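Local coordinates for mandelate racemase/muconate lactonizing enzyme-like protein (Roseovarius sp. TM1035, PDB 3RCY) that is of undetermined substrate but, as a magnesium-binding member of the enolase superfamily, probably catalyses a reaction on an acid sugar or related carboxylate, at residues I126-H138 and E152-K166. Sequence-based numbering, arbitrary orientation.
Sequences IRAYTYLYPLPHH and ESAADCVARGYTAVK
E152 takes two imidazole N-H groups on one oxygen in a beta-alpha-beta crossover of the enolase-type barrel: strand 126-131 is followed by a loop and then E152's helix, 147-159, and the chain returns as parallel strand 164-167. H138 NE2 lies 2.7 Å from E152 OE1 and points at it nearly along the C-O axis, the ring almost coplanar with the carboxylate; H137 NE2 reaches the same oxygen from the syn side but well out of the carboxylate plane. The carboxylate's charge suits two N-H donors, and H138 ND1 accepts from L135 N, leaving NE2 to donate. S153 is small enough to sit against the loop, and its OG donates to Y133 O (2.7 Å). A154 and C157 offer short side chains to L132, whose CD2 wedges between the helix and V165 CB. The helix ends in a Schellman motif at G161, whose positive phi suits glycine. Y162 then turns a face of its ring to T130, with CG2 over the ring centre at 3.8 Å in a CH-pi contact; with OG1 of T130 anti to the backbone N (chi1 -180°), the methyl is the branch that meets the ring. T163 is gripped side-on by R127, NE donating to OG1 and NH2 to O, while NH2 also forms a salt bridge with D205. A lysine in place of R127 would probably lose this two-point grip and leave at least one of those oxygens without its donor. In the parallel pairing, K166 N donates to T130 O and L132 N to K166 O. K166 suits the barrel mouth: its NZ forms salt bridges with E336 and the magnesium ligand E235, its CE lies over one face of Y131, and a bend at chi3 (93°) helps bring NZ to the edge of the Y129 ring, where NZ donates to Y129 OH (2.8 Å).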
loop_
_atom_site.group_PDB
_atom_site.type_symbol
_atom_site.label_atom_id
_atom_site.label_comp_id
_atom_site.label_asym_id
_atom_site.label_seq_id
_atom_site.Cartn_x
_atom_site.Cartn_y
_atom_site.Cartn_z
ATOM N N ILE A 126 36.505 -3.868 17.416
ATOM C CA ILE A 126 35.192 -4.416 17.100
ATOM C C ILE A 126 34.528 -4.931 18.379
ATOM O O ILE A 126 35.107 -5.730 19.114
ATOM C CB ILE A 126 35.309 -5.549 16.052
ATOM C CG1 ILE A 126 35.948 -5.011 14.756
ATOM C CG2 ILE A 126 33.949 -6.194 15.792
ATOM C CD1 ILE A 126 36.644 -6.079 13.896
ATOM N N ARG A 127 33.323 -4.451 18.648
ATOM C CA ARG A 127 32.549 -4.899 19.798
ATOM C C ARG A 127 32.218 -6.386 19.666
ATOM O O ARG A 127 31.719 -6.823 18.627
ATOM C CB ARG A 127 31.270 -4.078 19.895
ATOM C CG ARG A 127 30.506 -4.258 21.173
ATOM C CD ARG A 127 29.315 -3.303 21.207
ATOM N NE ARG A 127 28.477 -3.569 22.368
ATOM C CZ ARG A 127 27.245 -3.106 22.542
ATOM N NH1 ARG A 127 26.670 -2.349 21.614
ATOM N NH2 ARG A 127 26.580 -3.417 23.647
ATOM N N ALA A 128 32.515 -7.156 20.712
ATOM C CA ALA A 128 32.241 -8.594 20.718
ATOM C C ALA A 128 31.124 -8.943 21.689
ATOM O O ALA A 128 30.845 -8.195 22.633
ATOM C CB ALA A 128 33.513 -9.386 21.080
ATOM N N TYR A 129 30.488 -10.085 21.462
ATOM C CA TYR A 129 29.577 -10.645 22.459
ATOM C C TYR A 129 29.694 -12.163 22.502
ATOM O O TYR A 129 30.275 -12.779 21.604
ATOM C CB TYR A 129 28.127 -10.224 22.191
ATOM C CG TYR A 129 27.379 -11.005 21.116
ATOM C CD1 TYR A 129 27.348 -10.549 19.799
ATOM C CD2 TYR A 129 26.662 -12.173 21.427
ATOM C CE1 TYR A 129 26.647 -11.229 18.816
ATOM C CE2 TYR A 129 25.954 -12.869 20.444
ATOM C CZ TYR A 129 25.951 -12.385 19.138
ATOM O OH TYR A 129 25.263 -13.041 18.149
ATOM N N THR A 130 29.101 -12.761 23.525
ATOM C CA THR A 130 29.073 -14.214 23.643
ATOM C C THR A 130 27.724 -14.687 24.171
ATOM O O THR A 130 27.008 -13.920 24.822
ATOM C CB THR A 130 30.245 -14.725 24.548
ATOM O OG1 THR A 130 30.204 -16.153 24.653
ATOM C CG2 THR A 130 30.191 -14.113 25.933
ATOM N N TYR A 131 27.370 -15.936 23.864
ATOM C CA TYR A 131 26.337 -16.648 24.607
ATOM C C TYR A 131 26.759 -16.748 26.067
ATOM O O TYR A 131 27.952 -16.711 26.379
ATOM C CB TYR A 131 26.189 -18.082 24.102
ATOM C CG TYR A 131 25.128 -18.337 23.066
ATOM C CD1 TYR A 131 25.481 -18.843 21.808
ATOM C CD2 TYR A 131 23.778 -18.111 23.336
ATOM C CE1 TYR A 131 24.525 -19.109 20.840
ATOM C CE2 TYR A 131 22.800 -18.375 22.369
ATOM C CZ TYR A 131 23.189 -18.874 21.119
ATOM O OH TYR A 131 22.257 -19.139 20.132
ATOM N N LEU A 132 25.774 -16.907 26.947
ATOM C CA LEU A 132 26.030 -17.307 28.325
ATOM C C LEU A 132 26.230 -18.822 28.393
ATOM O O LEU A 132 25.306 -19.594 28.126
ATOM C CB LEU A 132 24.882 -16.880 29.238
ATOM C CG LEU A 132 24.639 -15.370 29.288
ATOM C CD1 LEU A 132 23.416 -15.034 30.128
ATOM C CD2 LEU A 132 25.888 -14.671 29.817
ATOM N N TYR A 133 27.450 -19.237 28.730
ATOM C CA TYR A 133 27.784 -20.664 28.844
ATOM C C TYR A 133 27.908 -21.041 30.319
ATOM O O TYR A 133 28.187 -20.166 31.153
ATOM C CB TYR A 133 29.096 -20.970 28.114
ATOM C CG TYR A 133 29.023 -20.784 26.613
ATOM C CD1 TYR A 133 28.374 -21.723 25.811
ATOM C CD2 TYR A 133 29.598 -19.666 25.995
ATOM C CE1 TYR A 133 28.296 -21.565 24.428
ATOM C CE2 TYR A 133 29.532 -19.496 24.607
ATOM C CZ TYR A 133 28.874 -20.453 23.834
ATOM O OH TYR A 133 28.790 -20.316 22.471
ATOM N N PRO A 134 27.706 -22.337 30.649
ATOM C CA PRO A 134 27.858 -22.769 32.038
ATOM C C PRO A 134 29.251 -22.448 32.563
ATOM O O PRO A 134 30.247 -22.621 31.850
ATOM C CB PRO A 134 27.665 -24.293 31.969
ATOM C CG PRO A 134 26.949 -24.547 30.698
ATOM C CD PRO A 134 27.354 -23.457 29.754
ATOM N N LEU A 135 29.304 -21.941 33.788
ATOM C CA LEU A 135 30.549 -21.813 34.533
ATOM C C LEU A 135 30.953 -23.197 35.063
ATOM O O LEU A 135 30.144 -24.124 35.022
ATOM C CB LEU A 135 30.373 -20.793 35.670
ATOM C CG LEU A 135 30.168 -19.335 35.218
ATOM C CD1 LEU A 135 29.964 -18.412 36.418
ATOM C CD2 LEU A 135 31.334 -18.843 34.350
ATOM N N PRO A 136 32.201 -23.353 35.547
ATOM C CA PRO A 136 32.679 -24.700 35.940
ATOM C C PRO A 136 31.875 -25.421 37.034
ATOM O O PRO A 136 31.878 -26.651 37.077
ATOM C CB PRO A 136 34.108 -24.436 36.416
ATOM C CG PRO A 136 34.526 -23.226 35.648
ATOM C CD PRO A 136 33.294 -22.364 35.589
ATOM N N HIS A 137 31.187 -24.677 37.895
ATOM C CA HIS A 137 30.371 -25.290 38.956
ATOM C C HIS A 137 28.912 -25.535 38.539
ATOM O O HIS A 137 28.139 -26.124 39.298
ATOM C CB HIS A 137 30.412 -24.431 40.220
ATOM C CG HIS A 137 29.710 -23.115 40.073
ATOM N ND1 HIS A 137 30.104 -22.161 39.159
ATOM C CD2 HIS A 137 28.636 -22.599 40.718
ATOM C CE1 HIS A 137 29.305 -21.113 39.251
ATOM N NE2 HIS A 137 28.407 -21.353 40.190
ATOM N N HIS A 138 28.540 -25.078 37.343
ATOM C CA HIS A 138 27.179 -25.252 36.838
ATOM C C HIS A 138 27.005 -26.627 36.205
ATOM O O HIS A 138 27.735 -26.964 35.269
ATOM C CB HIS A 138 26.850 -24.206 35.765
ATOM C CG HIS A 138 26.737 -22.805 36.278
ATOM N ND1 HIS A 138 26.971 -21.705 35.480
ATOM C CD2 HIS A 138 26.409 -22.323 37.499
ATOM C CE1 HIS A 138 26.783 -20.604 36.187
ATOM N NE2 HIS A 138 26.439 -20.952 37.414
ATOM N N GLU A 152 24.743 -15.620 36.891
ATOM C CA GLU A 152 26.148 -15.786 37.295
ATOM C C GLU A 152 27.103 -15.725 36.095
ATOM O O GLU A 152 28.155 -15.073 36.156
ATOM C CB GLU A 152 26.356 -17.097 38.066
ATOM C CG GLU A 152 25.757 -17.098 39.460
ATOM C CD GLU A 152 26.120 -18.342 40.265
ATOM O OE1 GLU A 152 26.334 -19.423 39.670
ATOM O OE2 GLU A 152 26.187 -18.230 41.502
ATOM N N SER A 153 26.732 -16.401 35.006
ATOM C CA SER A 153 27.540 -16.375 33.785
ATOM C C SER A 153 27.604 -14.971 33.202
ATOM O O SER A 153 28.653 -14.552 32.722
ATOM C CB SER A 153 27.020 -17.373 32.741
ATOM O OG SER A 153 27.218 -18.692 33.204
ATOM N N ALA A 154 26.487 -14.251 33.267
ATOM C CA ALA A 154 26.419 -12.869 32.785
ATOM C C ALA A 154 27.339 -11.940 33.585
ATOM O O ALA A 154 28.054 -11.125 32.994
ATOM C CB ALA A 154 24.986 -12.360 32.816
ATOM N N ALA A 155 27.303 -12.067 34.919
ATOM C CA ALA A 155 28.182 -11.310 35.808
ATOM C C ALA A 155 29.643 -11.567 35.467
ATOM O O ALA A 155 30.442 -10.633 35.406
ATOM C CB ALA A 155 27.904 -11.647 37.274
ATOM N N ASP A 156 29.982 -12.825 35.208
ATOM C CA ASP A 156 31.343 -13.172 34.826
ATOM C C ASP A 156 31.729 -12.604 33.446
ATOM O O ASP A 156 32.820 -12.068 33.282
ATOM C CB ASP A 156 31.558 -14.685 34.881
ATOM C CG ASP A 156 33.019 -15.058 34.791
ATOM O OD1 ASP A 156 33.815 -14.639 35.662
ATOM O OD2 ASP A 156 33.380 -15.753 33.835
ATOM N N CYS A 157 30.837 -12.712 32.460
ATOM C CA CYS A 157 31.088 -12.113 31.142
ATOM C C CYS A 157 31.359 -10.611 31.238
ATOM O O CYS A 157 32.295 -10.086 30.629
ATOM C CB CYS A 157 29.906 -12.361 30.199
ATOM S SG CYS A 157 29.813 -14.029 29.634
ATOM N N VAL A 158 30.533 -9.929 32.016
ATOM C CA VAL A 158 30.653 -8.486 32.192
ATOM C C VAL A 158 31.941 -8.103 32.930
ATOM O O VAL A 158 32.621 -7.148 32.541
ATOM C CB VAL A 158 29.392 -7.907 32.869
ATOM C CG1 VAL A 158 29.612 -6.471 33.313
ATOM C CG2 VAL A 158 28.222 -7.999 31.899
ATOM N N ALA A 159 32.286 -8.862 33.966
ATOM C CA ALA A 159 33.537 -8.635 34.694
ATOM C C ALA A 159 34.721 -8.686 33.726
ATOM O O ALA A 159 35.642 -7.877 33.834
ATOM C CB ALA A 159 33.708 -9.666 35.809
ATOM N N ARG A 160 34.623 -9.570 32.762
ATOM C CA ARG A 160 35.636 -9.862 31.781
ATOM C C ARG A 160 35.602 -8.849 30.636
ATOM O O ARG A 160 36.359 -8.983 29.741
ATOM C CB ARG A 160 35.435 -11.269 31.201
ATOM C CG ARG A 160 36.182 -12.476 31.765
ATOM C CD ARG A 160 35.429 -13.844 31.593
ATOM N NE ARG A 160 34.568 -14.059 30.382
ATOM C CZ ARG A 160 33.568 -14.952 30.303
ATOM N NH1 ARG A 160 33.007 -15.297 29.121
ATOM N NH2 ARG A 160 33.142 -15.536 31.406
ATOM N N GLY A 161 34.719 -7.869 30.682
ATOM C CA GLY A 161 34.648 -6.796 29.696
ATOM C C GLY A 161 33.596 -6.877 28.599
ATOM O O GLY A 161 33.457 -5.930 27.829
ATOM N N TYR A 162 32.858 -7.984 28.508
ATOM C CA TYR A 162 31.774 -8.079 27.521
ATOM C C TYR A 162 30.701 -7.024 27.772
ATOM O O TYR A 162 30.317 -6.776 28.924
ATOM C CB TYR A 162 31.158 -9.476 27.479
ATOM C CG TYR A 162 32.047 -10.473 26.782
ATOM C CD1 TYR A 162 32.047 -10.583 25.391
ATOM C CD2 TYR A 162 32.903 -11.297 27.511
ATOM C CE1 TYR A 162 32.874 -11.492 24.740
ATOM C CE2 TYR A 162 33.738 -12.203 26.874
ATOM C CZ TYR A 162 33.717 -12.296 25.489
ATOM O OH TYR A 162 34.548 -13.195 24.865
ATOM N N THR A 163 30.254 -6.391 26.688
ATOM C CA THR A 163 29.253 -5.327 26.748
ATOM C C THR A 163 27.881 -5.802 26.253
ATOM O O THR A 163 26.951 -5.007 26.091
ATOM C CB THR A 163 29.700 -4.098 25.926
ATOM O OG1 THR A 163 29.836 -4.463 24.551
ATOM C CG2 THR A 163 31.033 -3.544 26.454
ATOM N N ALA A 164 27.767 -7.103 25.997
ATOM C CA ALA A 164 26.508 -7.704 25.570
ATOM C C ALA A 164 26.592 -9.209 25.756
ATOM O O ALA A 164 27.660 -9.810 25.560
ATOM C CB ALA A 164 26.191 -7.344 24.099
ATOM N N VAL A 165 25.474 -9.806 26.161
ATOM C CA VAL A 165 25.400 -11.242 26.413
ATOM C C VAL A 165 24.127 -11.816 25.817
ATOM O O VAL A 165 23.085 -11.158 25.826
ATOM C CB VAL A 165 25.486 -11.589 27.927
ATOM C CG1 VAL A 165 26.834 -11.168 28.504
ATOM C CG2 VAL A 165 24.336 -10.964 28.734
ATOM N N LYS A 166 24.225 -13.049 25.310
ATOM C CA LYS A 166 23.110 -13.707 24.628
ATOM C C LYS A 166 22.685 -14.995 25.330
ATOM O O LYS A 166 23.510 -15.692 25.932
ATOM C CB LYS A 166 23.468 -13.989 23.162
ATOM C CG LYS A 166 22.267 -14.426 22.305
ATOM C CD LYS A 166 22.489 -14.117 20.830
ATOM C CE LYS A 166 23.100 -15.306 20.087
ATOM N NZ LYS A 166 23.259 -14.973 18.637
HETATM O O HOH W 1 31.774 -6.319 24.224
#